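Local coordinates for protein probable transcriptional regulator (Pseudomonas aeruginosa, PDB 2FBI) that probably binds DNA as a dimeric MarR-family transcriptional regulator, using a winged helix-turn-helix domain, at residues L71-W83 / V92-F104. Sequence-based numbering, arbitrary orientation.
Sequences LARLERDGIVRRW and VYVNLTEKGQQCF
Trp-83 lies flat over the start of the Tyr-93 side chain, whose CB sits 3.5 Å from the centroid of the indole's six-membered ring, a CH-pi contact over the face; the two rings, nearly parallel but slid apart, barely overlap. At the indole edge, Trp-83 NE1 donates to Asn-95 OD1 at 2.6 Å, close to the ring plane. A chi1 of 39° at Trp-83 places CG between the backbone N and carbonyl carbon, folding the indole across the partner strand. The other end of the Asn-95 amide is held too: ND2 donates to Leu-96 O, fixing its rotation. On the other face of the sheet, Val-94 CG1 packs on Val-80 CB at 4.0 Å, while CG2 meets Leu-71 CD1 and Arg-82 CG. The Arg-82 guanidinium then reaches back to helix 64-76 in a salt bridge with Glu-75.

Backbone bonds join the antiparallel strands at two hydrogen-bonded pairs, Arg-81 with Asn-95 and Trp-83 with Tyr-93. Just past the last bridge, Thr-97 N donates to Ile-79 O at 2.8 Å, and Thr-97 OG1 N-caps helix 98-122 by accepting from Gly-100 N. The extended Lys-99 delivers NZ to Asp-77 O at 2.9 Å, beside the Schellman turn at Gly-78.

These strands form the wing hairpin of the winged helix fold. Strand 91-96 runs between 80-85 and 51-52, with Val-94 and Leu-71 resting on Leu-56 of helix 53-59 and Val-80 on Leu-45 of helix 36-48.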
loop_
_atom_site.group_PDB
_atom_site.type_symbol
_atom_site.label_atom_id
_atom_site.label_comp_id
_atom_site.label_asym_id
_atom_site.label_seq_id
_atom_site.Cartn_x
_atom_site.Cartn_y
_atom_site.Cartn_z
ATOM N N LEU A 71 3.199 7.860 16.207
ATOM C CA LEU A 71 3.342 7.597 17.630
ATOM C C LEU A 71 3.185 8.806 18.552
ATOM O O LEU A 71 2.524 8.675 19.588
ATOM C CB LEU A 71 4.619 6.809 17.960
ATOM C CG LEU A 71 4.723 5.503 17.179
ATOM C CD1 LEU A 71 6.097 4.929 17.398
ATOM C CD2 LEU A 71 3.595 4.466 17.530
ATOM N N ALA A 72 3.782 9.964 18.219
ATOM C CA ALA A 72 3.662 11.118 19.124
ATOM C C ALA A 72 2.218 11.626 19.239
ATOM O O ALA A 72 1.797 12.045 20.326
ATOM C CB ALA A 72 4.646 12.296 18.733
ATOM N N ARG A 73 1.480 11.596 18.132
ATOM C CA ARG A 73 0.060 11.913 18.128
ATOM C C ARG A 73 -0.738 10.940 19.014
ATOM O O ARG A 73 -1.510 11.382 19.869
ATOM C CB ARG A 73 -0.496 11.863 16.694
ATOM C CG ARG A 73 -1.600 12.874 16.405
ATOM C CD ARG A 73 -2.936 12.439 16.932
ATOM N NE ARG A 73 -4.099 13.210 16.447
ATOM C CZ ARG A 73 -4.489 13.329 15.169
ATOM N NH1 ARG A 73 -3.785 12.810 14.158
ATOM N NH2 ARG A 73 -5.579 14.017 14.886
ATOM N N LEU A 74 -0.520 9.626 18.824
ATOM C CA LEU A 74 -1.261 8.595 19.532
ATOM C C LEU A 74 -0.896 8.621 20.980
ATOM O O LEU A 74 -1.749 8.450 21.854
ATOM C CB LEU A 74 -0.980 7.219 18.957
ATOM C CG LEU A 74 -1.626 6.815 17.653
ATOM C CD1 LEU A 74 -1.068 5.427 17.342
ATOM C CD2 LEU A 74 -3.184 6.781 17.716
ATOM N N GLU A 75 0.381 8.859 21.257
ATOM C CA GLU A 75 0.809 9.079 22.619
ATOM C C GLU A 75 0.136 10.347 23.250
ATOM O O GLU A 75 -0.301 10.322 24.424
ATOM C CB GLU A 75 2.315 9.171 22.648
ATOM C CG GLU A 75 2.918 9.335 24.003
ATOM C CD GLU A 75 4.435 9.563 23.899
ATOM O OE1 GLU A 75 4.865 10.467 23.127
ATOM O OE2 GLU A 75 5.187 8.834 24.570
ATOM N N ARG A 76 0.027 11.423 22.464
ATOM C CA ARG A 76 -0.574 12.673 22.960
ATOM C C ARG A 76 -2.070 12.480 23.286
ATOM O O ARG A 76 -2.608 13.102 24.220
ATOM C CB ARG A 76 -0.360 13.817 21.953
ATOM C CG ARG A 76 -0.923 15.214 22.354
ATOM C CD ARG A 76 -0.970 16.164 21.146
ATOM N NE ARG A 76 -2.117 15.889 20.250
ATOM C CZ ARG A 76 -2.071 15.898 18.899
ATOM N NH1 ARG A 76 -3.176 15.643 18.189
ATOM N NH2 ARG A 76 -0.926 16.142 18.239
ATOM N N ASP A 77 -2.710 11.596 22.518
ATOM C CA ASP A 77 -4.132 11.263 22.690
ATOM C C ASP A 77 -4.433 10.194 23.717
ATOM O O ASP A 77 -5.576 9.823 23.874
ATOM C CB ASP A 77 -4.760 10.906 21.341
ATOM C CG ASP A 77 -4.801 12.089 20.420
ATOM O OD1 ASP A 77 -4.594 13.217 20.922
ATOM O OD2 ASP A 77 -5.057 11.915 19.213
ATOM N N GLY A 78 -3.422 9.723 24.419
ATOM C CA GLY A 78 -3.594 8.695 25.400
ATOM C C GLY A 78 -3.854 7.280 24.873
ATOM O O GLY A 78 -4.252 6.413 25.661
ATOM N N ILE A 79 -3.626 7.032 23.578
ATOM C CA ILE A 79 -3.862 5.715 22.931
ATOM C C ILE A 79 -2.728 4.696 23.130
ATOM O O ILE A 79 -2.969 3.482 23.377
ATOM C CB ILE A 79 -4.165 5.873 21.436
ATOM C CG1 ILE A 79 -5.303 6.879 21.191
ATOM C CG2 ILE A 79 -4.439 4.519 20.765
ATOM C CD1 ILE A 79 -6.622 6.490 21.767
ATOM N N VAL A 80 -1.486 5.182 23.013
ATOM C CA VAL A 80 -0.318 4.352 23.271
ATOM C C VAL A 80 0.584 4.960 24.375
ATOM O O VAL A 80 0.508 6.145 24.646
ATOM C CB VAL A 80 0.491 4.148 21.945
ATOM C CG1 VAL A 80 -0.414 3.611 20.825
ATOM C CG2 VAL A 80 1.219 5.491 21.530
ATOM N N ARG A 81 1.410 4.117 24.984
ATOM C CA ARG A 81 2.486 4.457 25.916
ATOM C C ARG A 81 3.847 4.029 25.286
ATOM O O ARG A 81 3.930 2.987 24.654
ATOM C CB ARG A 81 2.290 3.662 27.211
ATOM C CG ARG A 81 3.308 3.954 28.350
ATOM C CD ARG A 81 3.134 2.926 29.500
ATOM N NE ARG A 81 1.756 2.998 29.926
ATOM C CZ ARG A 81 1.231 4.031 30.588
ATOM N NH1 ARG A 81 2.025 5.039 30.957
ATOM N NH2 ARG A 81 -0.082 4.054 30.906
ATOM N N ARG A 82 4.901 4.823 25.492
ATOM C CA ARG A 82 6.260 4.519 25.000
ATOM C C ARG A 82 7.170 4.452 26.182
ATOM O O ARG A 82 7.051 5.274 27.076
ATOM C CB ARG A 82 6.758 5.585 24.023
ATOM C CG ARG A 82 6.165 5.423 22.649
ATOM C CD ARG A 82 6.760 6.375 21.592
ATOM N NE ARG A 82 6.650 7.791 21.913
ATOM C CZ ARG A 82 7.044 8.786 21.101
ATOM N NH1 ARG A 82 7.579 8.529 19.898
ATOM N NH2 ARG A 82 6.872 10.058 21.483
ATOM N N TRP A 83 8.045 3.460 26.207
ATOM C CA TRP A 83 8.971 3.277 27.303
ATOM C C TRP A 83 10.273 2.685 26.817
ATOM O O TRP A 83 10.281 1.875 25.882
ATOM C CB TRP A 83 8.392 2.340 28.390
ATOM C CG TRP A 83 7.582 1.150 27.871
ATOM C CD1 TRP A 83 6.279 1.182 27.388
ATOM C CD2 TRP A 83 7.990 -0.221 27.815
ATOM N NE1 TRP A 83 5.885 -0.088 27.045
ATOM C CE2 TRP A 83 6.910 -0.960 27.306
ATOM C CE3 TRP A 83 9.172 -0.902 28.137
ATOM C CZ2 TRP A 83 6.988 -2.323 27.094
ATOM C CZ3 TRP A 83 9.232 -2.269 27.938
ATOM C CH2 TRP A 83 8.160 -2.959 27.424
ATOM N N VAL A 92 13.058 1.430 22.181
ATOM C CA VAL A 92 11.826 1.996 22.639
ATOM C C VAL A 92 10.693 1.053 22.241
ATOM O O VAL A 92 10.478 0.777 21.053
ATOM C CB VAL A 92 11.610 3.382 22.061
ATOM C CG1 VAL A 92 10.219 3.905 22.463
ATOM C CG2 VAL A 92 12.759 4.316 22.474
ATOM N N TYR A 93 10.019 0.552 23.272
ATOM C CA TYR A 93 8.788 -0.234 23.154
ATOM C C TYR A 93 7.497 0.556 23.224
ATOM O O TYR A 93 7.360 1.578 23.911
ATOM C CB TYR A 93 8.751 -1.333 24.218
ATOM C CG TYR A 93 9.651 -2.441 23.823
ATOM C CD1 TYR A 93 11.045 -2.246 23.770
ATOM C CD2 TYR A 93 9.134 -3.667 23.462
ATOM C CE1 TYR A 93 11.878 -3.271 23.382
ATOM C CE2 TYR A 93 9.965 -4.698 23.101
ATOM C CZ TYR A 93 11.320 -4.490 23.055
ATOM O OH TYR A 93 12.123 -5.513 22.639
ATOM N N VAL A 94 6.528 0.045 22.502
ATOM C CA VAL A 94 5.257 0.718 22.411
ATOM C C VAL A 94 4.137 -0.279 22.805
ATOM O O VAL A 94 4.163 -1.444 22.435
ATOM C CB VAL A 94 4.980 1.300 20.979
ATOM C CG1 VAL A 94 3.802 2.187 21.018
ATOM C CG2 VAL A 94 6.188 2.099 20.400
ATOM N N ASN A 95 3.144 0.220 23.528
ATOM C CA ASN A 95 1.921 -0.576 23.757
ATOM C C ASN A 95 0.624 0.250 23.823
ATOM O O ASN A 95 0.629 1.476 24.021
ATOM C CB ASN A 95 2.095 -1.518 24.973
ATOM C CG ASN A 95 2.197 -0.773 26.275
ATOM O OD1 ASN A 95 3.286 -0.446 26.734
ATOM N ND2 ASN A 95 1.044 -0.514 26.906
ATOM N N LEU A 96 -0.496 -0.412 23.594
ATOM C CA LEU A 96 -1.786 0.301 23.764
ATOM C C LEU A 96 -2.013 0.619 25.236
ATOM O O LEU A 96 -1.625 -0.145 26.115
ATOM C CB LEU A 96 -2.933 -0.529 23.210
ATOM C CG LEU A 96 -2.946 -0.656 21.702
ATOM C CD1 LEU A 96 -3.887 -1.812 21.369
ATOM C CD2 LEU A 96 -3.356 0.676 21.040
ATOM N N THR A 97 -2.586 1.778 25.511
ATOM C CA THR A 97 -3.035 2.080 26.880
ATOM C C THR A 97 -4.446 1.442 27.088
ATOM O O THR A 97 -5.060 0.954 26.115
ATOM C CB THR A 97 -3.214 3.565 27.061
ATOM O OG1 THR A 97 -4.100 4.006 26.055
ATOM C CG2 THR A 97 -1.805 4.375 26.867
ATOM N N GLU A 98 -4.980 1.497 28.323
ATOM C CA GLU A 98 -6.372 0.994 28.571
ATOM C C GLU A 98 -7.317 1.772 27.692
ATOM O O GLU A 98 -8.243 1.213 27.105
ATOM C CB GLU A 98 -6.791 1.098 30.050
ATOM C CG GLU A 98 -5.877 0.262 30.968
ATOM C CD GLU A 98 -6.128 0.548 32.490
ATOM O OE1 GLU A 98 -7.245 0.975 32.841
ATOM O OE2 GLU A 98 -5.227 0.308 33.336
ATOM N N LYS A 99 -7.056 3.055 27.550
ATOM C CA LYS A 99 -7.873 3.829 26.673
ATOM C C LYS A 99 -7.784 3.388 25.186
ATOM O O LYS A 99 -8.799 3.331 24.451
ATOM C CB LYS A 99 -7.540 5.314 26.876
ATOM C CG LYS A 99 -8.343 6.219 25.961
ATOM C CD LYS A 99 -7.789 7.654 26.015
ATOM C CE LYS A 99 -8.392 8.512 24.899
ATOM N NZ LYS A 99 -8.129 9.980 25.219
ATOM N N GLY A 100 -6.570 3.039 24.737
ATOM C CA GLY A 100 -6.402 2.551 23.360
ATOM C C GLY A 100 -7.053 1.203 23.150
ATOM O O GLY A 100 -7.628 0.965 22.122
ATOM N N GLN A 101 -6.976 0.330 24.154
ATOM C CA GLN A 101 -7.632 -0.991 24.063
ATOM C C GLN A 101 -9.153 -0.868 23.955
ATOM O O GLN A 101 -9.791 -1.587 23.196
ATOM C CB GLN A 101 -7.261 -1.831 25.278
ATOM C CG GLN A 101 -5.761 -2.227 25.361
ATOM C CD GLN A 101 -5.408 -3.365 24.410
ATOM O OE1 GLN A 101 -6.211 -3.740 23.574
ATOM N NE2 GLN A 101 -4.209 -3.902 24.532
ATOM N N GLN A 102 -9.721 0.113 24.658
ATOM C CA GLN A 102 -11.187 0.318 24.655
ATOM C C GLN A 102 -11.604 0.993 23.365
ATOM O O GLN A 102 -12.678 0.751 22.845
ATOM C CB GLN A 102 -11.628 1.162 25.869
ATOM C CG GLN A 102 -13.174 1.270 26.030
ATOM C CD GLN A 102 -13.866 -0.082 26.232
ATOM O OE1 GLN A 102 -13.322 -1.024 26.793
ATOM N NE2 GLN A 102 -15.095 -0.151 25.803
ATOM N N CYS A 103 -10.739 1.861 22.849
ATOM C CA CYS A 103 -10.832 2.384 21.487
ATOM C C CYS A 103 -10.905 1.241 20.472
ATOM O O CYS A 103 -11.845 1.149 19.674
ATOM C CB CYS A 103 -9.588 3.267 21.220
ATOM S SG CYS A 103 -9.651 4.087 19.695
ATOM N N PHE A 104 -9.919 0.346 20.509
ATOM C CA PHE A 104 -9.980 -0.807 19.611
ATOM C C PHE A 104 -11.360 -1.537 19.754
ATOM O O PHE A 104 -12.061 -1.784 18.769
ATOM C CB PHE A 104 -8.847 -1.822 19.834
ATOM C CG PHE A 104 -9.036 -3.065 19.003
ATOM C CD1 PHE A 104 -8.523 -3.130 17.685
ATOM C CD2 PHE A 104 -9.790 -4.144 19.494
ATOM C CE1 PHE A 104 -8.747 -4.287 16.879
ATOM C CE2 PHE A 104 -10.023 -5.314 18.710
ATOM C CZ PHE A 104 -9.504 -5.383 17.391
#